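Local coordinates for protein cystalysin (Treponema denticola, PDB 1C7N) that is a pyridoxal-5'-phosphate-binding protein with the fold of the class I and II aminotransferase family, built here as an assembly of two chains, at residues A101-V106 / K131-K136; K229-T234 / I250-P255. One frame throughout, in Å; residues are numbered along the deposited sequence.

Contact 1 (A101-V106 / K131-K136); sequences AVFNAV and KNQERK
Gln-133 reaches across to the helix with its amide nitrogen: NE2 gives a hydrogen bond to the carbonyl O of Phe-103, 2.8 Å long and nearly straight, 176° at the hydrogen. The acceptor lies in the plane of the Gln-133 amide, while the donor sits slightly tilted from the Phe-103 carbonyl plane. NE2 also binds Ala-129 O in helix 125-131, so the one NH2 group joins two helices and the amide is held against rotation. The Gln-133 chain runs extended beyond CG, which is what carries its amide as far as the helix.

Arg-135 makes the second polar link, a weaker one. Arg-135 NH2 lies 3.3 Å from Val-106 O, a bent and weak hydrogen bond; the stronger partner of NH2 is Thr-110 O. Arg-135 NH1 binds Gln-133 O at 2.8 Å, edge-on and in plane, and a bend at chi2 (62°) folds the side chain back in this way.

Packing fills in around these bonds. The planes of the Phe-103 ring and the Gln-133 amide are 11° apart, but Gln-133 NE2 comes obliquely to within 3.3 Å of Phe-103 CD2, close packing and not a stack. Val-106 CG1 lies along the arginine chain, 3.7 Å from Arg-135 CG. Phe-103 also packs on Ala-267 of the second subunit.

The turn after helix 125-131, where Glu-134 is the C-prime residue of a Schellman motif, is thus joined to helix 98-109 by side-chain N-H groups of Gln-133 and Arg-135 that meet main-chain oxygens, with Arg-135 NH2 held mainly by Thr-110 O.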
loop_
_atom_site.group_PDB
_atom_site.type_symbol
_atom_site.label_atom_id
_atom_site.label_comp_id
_atom_site.label_asym_id
_atom_site.label_seq_id
_atom_site.Cartn_x
_atom_site.Cartn_y
_atom_site.Cartn_z
ATOM N N ALA A 101 0.248 9.813 -2.371
ATOM C CA ALA A 101 1.435 10.570 -2.748
ATOM C C ALA A 101 1.140 12.063 -2.642
ATOM O O ALA A 101 1.999 12.843 -2.222
ATOM C CB ALA A 101 1.862 10.215 -4.159
ATOM N N VAL A 102 -0.073 12.461 -3.018
ATOM C CA VAL A 102 -0.456 13.865 -2.936
ATOM C C VAL A 102 -0.541 14.284 -1.467
ATOM O O VAL A 102 -0.026 15.336 -1.083
ATOM C CB VAL A 102 -1.809 14.124 -3.635
ATOM C CG1 VAL A 102 -2.268 15.554 -3.372
ATOM C CG2 VAL A 102 -1.669 13.883 -5.135
ATOM N N PHE A 103 -1.185 13.457 -0.645
ATOM C CA PHE A 103 -1.294 13.752 0.780
ATOM C C PHE A 103 0.101 13.932 1.357
ATOM O O PHE A 103 0.333 14.822 2.178
ATOM C CB PHE A 103 -1.997 12.612 1.526
ATOM C CG PHE A 103 -3.472 12.818 1.696
ATOM C CD1 PHE A 103 -4.339 12.679 0.620
ATOM C CD2 PHE A 103 -3.997 13.156 2.941
ATOM C CE1 PHE A 103 -5.709 12.871 0.777
ATOM C CE2 PHE A 103 -5.365 13.353 3.112
ATOM C CZ PHE A 103 -6.223 13.209 2.027
ATOM N N ASN A 104 1.023 13.076 0.924
ATOM C CA ASN A 104 2.401 13.127 1.387
ATOM C C ASN A 104 3.081 14.419 0.944
ATOM O O ASN A 104 3.880 14.992 1.683
ATOM C CB ASN A 104 3.182 11.925 0.853
ATOM C CG ASN A 104 4.549 11.796 1.489
ATOM O OD1 ASN A 104 4.664 11.703 2.713
ATOM N ND2 ASN A 104 5.593 11.796 0.668
ATOM N N ALA A 105 2.766 14.875 -0.265
ATOM C CA ALA A 105 3.356 16.106 -0.777
ATOM C C ALA A 105 2.962 17.283 0.115
ATOM O O ALA A 105 3.806 18.088 0.504
ATOM C CB ALA A 105 2.900 16.355 -2.206
ATOM N N VAL A 106 1.678 17.372 0.441
ATOM C CA VAL A 106 1.182 18.450 1.291
ATOM C C VAL A 106 1.817 18.349 2.675
ATOM O O VAL A 106 2.294 19.335 3.236
ATOM C CB VAL A 106 -0.350 18.377 1.436
ATOM C CG1 VAL A 106 -0.835 19.442 2.411
ATOM C CG2 VAL A 106 -1.005 18.562 0.074
ATOM N N LYS A 131 -7.293 20.483 2.916
ATOM C CA LYS A 131 -7.948 20.859 4.164
ATOM C C LYS A 131 -7.955 19.800 5.261
ATOM O O LYS A 131 -7.932 20.140 6.446
ATOM C CB LYS A 131 -9.377 21.349 3.899
ATOM C CG LYS A 131 -10.362 20.301 3.433
ATOM C CD LYS A 131 -11.755 20.913 3.347
ATOM C CE LYS A 131 -12.189 21.471 4.699
ATOM N NZ LYS A 131 -13.441 22.283 4.630
ATOM N N ASN A 132 -7.983 18.526 4.884
ATOM C CA ASN A 132 -7.974 17.460 5.876
ATOM C C ASN A 132 -6.680 17.487 6.682
ATOM O O ASN A 132 -6.607 16.920 7.770
ATOM C CB ASN A 132 -8.151 16.096 5.201
ATOM C CG ASN A 132 -9.594 15.817 4.823
ATOM O OD1 ASN A 132 -10.411 16.734 4.734
ATOM N ND2 ASN A 132 -9.914 14.549 4.586
ATOM N N GLN A 133 -5.655 18.145 6.145
ATOM C CA GLN A 133 -4.379 18.257 6.847
ATOM C C GLN A 133 -4.215 19.694 7.338
ATOM O O GLN A 133 -3.115 20.148 7.656
ATOM C CB GLN A 133 -3.215 17.863 5.930
ATOM C CG GLN A 133 -3.297 16.425 5.428
ATOM C CD GLN A 133 -1.992 15.927 4.838
ATOM O OE1 GLN A 133 -1.010 15.736 5.552
ATOM N NE2 GLN A 133 -1.975 15.718 3.527
ATOM N N GLU A 134 -5.343 20.393 7.388
ATOM C CA GLU A 134 -5.430 21.773 7.843
ATOM C C GLU A 134 -4.607 22.806 7.078
ATOM O O GLU A 134 -4.083 23.755 7.661
ATOM C CB GLU A 134 -5.117 21.848 9.342
ATOM C CG GLU A 134 -6.004 20.937 10.179
ATOM C CD GLU A 134 -5.915 21.220 11.668
ATOM O OE1 GLU A 134 -6.425 20.398 12.461
ATOM O OE2 GLU A 134 -5.344 22.265 12.047
ATOM N N ARG A 135 -4.486 22.615 5.769
ATOM C CA ARG A 135 -3.789 23.582 4.926
ATOM C C ARG A 135 -4.936 24.374 4.309
ATOM O O ARG A 135 -6.097 23.999 4.477
ATOM C CB ARG A 135 -2.972 22.885 3.836
ATOM C CG ARG A 135 -1.519 22.580 4.203
ATOM C CD ARG A 135 -1.367 21.626 5.387
ATOM N NE ARG A 135 0.014 21.145 5.488
ATOM C CZ ARG A 135 0.473 20.326 6.432
ATOM N NH1 ARG A 135 -0.328 19.876 7.386
ATOM N NH2 ARG A 135 1.741 19.942 6.409
ATOM N N LYS A 136 -4.639 25.461 3.606
ATOM C CA LYS A 136 -5.712 26.254 3.015
ATOM C C LYS A 136 -5.894 26.003 1.520
ATOM O O LYS A 136 -4.952 26.123 0.739
ATOM C CB LYS A 136 -5.467 27.747 3.258
ATOM C CG LYS A 136 -5.186 28.121 4.714
ATOM C CD LYS A 136 -6.189 27.500 5.678
ATOM C CE LYS A 136 -7.620 27.909 5.370
ATOM N NZ LYS A 136 -8.583 27.218 6.278
#

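Contact 2 (K229-T234 / I250-P255); sequences KTITFT and IIIKNP
Two neighbouring antiparallel strands of the seven-stranded mixed sheet, 230-234 and 248-251, meet here. Thr-232 and Ile-251 form a hydrogen-bonded pair: Thr-232 N donates to Ile-251 O at 3.0 Å, and Ile-251 N returns a bond of 2.8 Å to Thr-232 O. The same Thr-232 oxygen also receives a CA-H...O contact from Ile-250.

Past this pair the direct ladder gives way to water. The carbonyl O of Thr-230 is bridged by one water to Lys-253 N and by a second to Asn-254 N, so the strand end remains linked as segment 250-255 turns off into helix 255-267. Asn-254 is the N-cap of that helix, its OD1 taking the N-H of Ile-257.

Ile-231, Phe-233, Ile-250 and Ile-252 pack together on the side of the sheet that meets helices 98-109 and 255-267. CG2 of Ile-231, anti to its own backbone nitrogen, touches CG2 of Ile-250 at 3.8 Å and also lies over one face of the Phe-233 ring, 3.7 Å above its plane and offset toward the rim. Ile-250 passes Phe-233 at a slant and brings CD1 to 3.8 Å from CD2 of the ring. Ile-252 lies alongside Ile-231 with the same heading, their CG1 atoms 4.2 Å apart.

Thr-232 and Ile-251 project from the other side, where both touch Trp-85; the hydroxyl of Thr-232 is bonded to Gln-220. The side chain of Phe-233 lies about 7 Å from the bound pyridoxal-5'-phosphate. One antiparallel strand, 248-251, within an otherwise parallel seven-stranded sheet, with helices packed on the sheet, is typical of the large domain of fold-type I pyridoxal-phosphate proteins.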
loop_
_atom_site.group_PDB
_atom_site.type_symbol
_atom_site.label_atom_id
_atom_site.label_comp_id
_atom_site.label_asym_id
_atom_site.label_seq_id
_atom_site.Cartn_x
_atom_site.Cartn_y
_atom_site.Cartn_z
ATOM N N LYS A 229 11.905 21.976 -9.495
ATOM C CA LYS A 229 11.013 22.127 -8.353
ATOM C C LYS A 229 9.623 21.546 -8.609
ATOM O O LYS A 229 8.624 22.031 -8.081
ATOM C CB LYS A 229 10.905 23.598 -7.938
ATOM C CG LYS A 229 10.292 24.537 -8.961
ATOM C CD LYS A 229 10.125 25.914 -8.333
ATOM C CE LYS A 229 9.402 26.887 -9.245
ATOM N NZ LYS A 229 9.098 28.159 -8.515
ATOM N N THR A 230 9.574 20.492 -9.414
ATOM C CA THR A 230 8.315 19.831 -9.743
ATOM C C THR A 230 8.266 18.384 -9.250
ATOM O O THR A 230 9.279 17.684 -9.226
ATOM C CB THR A 230 8.073 19.802 -11.277
ATOM O OG1 THR A 230 8.001 21.141 -11.784
ATOM C CG2 THR A 230 6.770 19.060 -11.608
ATOM N N ILE A 231 7.074 17.957 -8.850
ATOM C CA ILE A 231 6.827 16.586 -8.424
ATOM C C ILE A 231 5.731 16.144 -9.384
ATOM O O ILE A 231 4.654 16.733 -9.401
ATOM C CB ILE A 231 6.269 16.492 -6.986
ATOM C CG1 ILE A 231 7.356 16.832 -5.963
ATOM C CG2 ILE A 231 5.733 15.090 -6.742
ATOM C CD1 ILE A 231 6.850 16.876 -4.525
ATOM N N THR A 232 6.015 15.136 -10.201
ATOM C CA THR A 232 5.033 14.656 -11.164
ATOM C C THR A 232 4.512 13.281 -10.772
ATOM O O THR A 232 5.290 12.334 -10.617
ATOM C CB THR A 232 5.633 14.586 -12.586
ATOM O OG1 THR A 232 6.026 15.900 -13.009
ATOM C CG2 THR A 232 4.611 14.036 -13.564
ATOM N N PHE A 233 3.195 13.184 -10.604
ATOM C CA PHE A 233 2.559 11.927 -10.223
ATOM C C PHE A 233 2.083 11.146 -11.442
ATOM O O PHE A 233 1.306 11.654 -12.251
ATOM C CB PHE A 233 1.351 12.183 -9.308
ATOM C CG PHE A 233 1.626 13.137 -8.178
ATOM C CD1 PHE A 233 1.568 14.511 -8.382
ATOM C CD2 PHE A 233 1.940 12.664 -6.905
ATOM C CE1 PHE A 233 1.817 15.402 -7.338
ATOM C CE2 PHE A 233 2.193 13.549 -5.855
ATOM C CZ PHE A 233 2.130 14.921 -6.074
ATOM N N THR A 234 2.571 9.918 -11.592
ATOM C CA THR A 234 2.146 9.076 -12.709
ATOM C C THR A 234 1.887 7.682 -12.175
ATOM O O THR A 234 2.299 7.341 -11.061
ATOM C CB THR A 234 3.220 8.946 -13.814
ATOM O OG1 THR A 234 4.210 7.991 -13.404
ATOM C CG2 THR A 234 3.886 10.284 -14.080
ATOM N N ILE A 250 6.050 8.088 -8.862
ATOM C CA ILE A 250 6.162 9.517 -8.609
ATOM C C ILE A 250 7.551 9.937 -9.059
ATOM O O ILE A 250 8.557 9.429 -8.551
ATOM C CB ILE A 250 5.977 9.827 -7.107
ATOM C CG1 ILE A 250 4.837 8.980 -6.541
ATOM C CG2 ILE A 250 5.633 11.302 -6.922
ATOM C CD1 ILE A 250 3.476 9.241 -7.209
ATOM N N ILE A 251 7.609 10.855 -10.019
ATOM C CA ILE A 251 8.889 11.306 -10.559
ATOM C C ILE A 251 9.351 12.624 -9.955
ATOM O O ILE A 251 8.658 13.644 -10.045
ATOM C CB ILE A 251 8.809 11.460 -12.094
ATOM C CG1 ILE A 251 8.180 10.208 -12.709
ATOM C CG2 ILE A 251 10.202 11.674 -12.675
ATOM C CD1 ILE A 251 8.897 8.912 -12.352
ATOM N N ILE A 252 10.534 12.596 -9.349
ATOM C CA ILE A 252 11.114 13.775 -8.707
ATOM C C ILE A 252 12.594 13.905 -9.067
ATOM O O ILE A 252 13.430 13.134 -8.592
ATOM C CB ILE A 252 10.986 13.685 -7.175
ATOM C CG1 ILE A 252 9.541 13.344 -6.798
ATOM C CG2 ILE A 252 11.387 15.007 -6.536
ATOM C CD1 ILE A 252 9.346 13.095 -5.320
ATOM N N LYS A 253 12.905 14.884 -9.910
ATOM C CA LYS A 253 14.278 15.134 -10.356
ATOM C C LYS A 253 15.229 15.633 -9.267
ATOM O O LYS A 253 16.350 15.137 -9.138
ATOM C CB LYS A 253 14.272 16.152 -11.499
ATOM C CG LYS A 253 15.657 16.604 -11.938
ATOM C CD LYS A 253 15.569 17.814 -12.860
ATOM C CE LYS A 253 16.930 18.174 -13.429
ATOM N NZ LYS A 253 16.923 19.483 -14.144
ATOM N N ASN A 254 14.787 16.623 -8.495
ATOM C CA ASN A 254 15.617 17.200 -7.442
ATOM C C ASN A 254 15.885 16.249 -6.280
ATOM O O ASN A 254 14.958 15.793 -5.610
ATOM C CB ASN A 254 14.980 18.484 -6.915
ATOM C CG ASN A 254 15.877 19.210 -5.928
ATOM O OD1 ASN A 254 15.853 18.936 -4.726
ATOM N ND2 ASN A 254 16.690 20.128 -6.438
ATOM N N PRO A 255 17.169 15.946 -6.021
ATOM C CA PRO A 255 17.573 15.044 -4.940
ATOM C C PRO A 255 17.069 15.480 -3.568
ATOM O O PRO A 255 16.686 14.644 -2.749
ATOM C CB PRO A 255 19.095 15.059 -5.034
ATOM C CG PRO A 255 19.332 15.271 -6.489
ATOM C CD PRO A 255 18.343 16.364 -6.807
HETATM O O HOH W 1 10.597 16.303 -11.127
HETATM O O HOH W 2 12.184 18.044 -8.650
#

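In the fold
Following the chain from the N terminus, the first element of the contacts is helix 98-109, then come strand 115-118 and helix 125-131, and contact 1 closes this excursion just before edge strand 136-139. Contact 2 comes later, joining strand 230-234 to strand 248-251 across the short helix 237-240. The two loops are in series, neither nested nor crossed, with centres about 17 Å apart. Helix 98-109 connects them: Ala-101 CB sits 3.6 Å from Ile-250 CD1, and Phe-233 also packs on Ala-101 and Ala-105. The helix therefore reaches from the antiparallel side of the mixed sheet to the turn leading into its far edge strand.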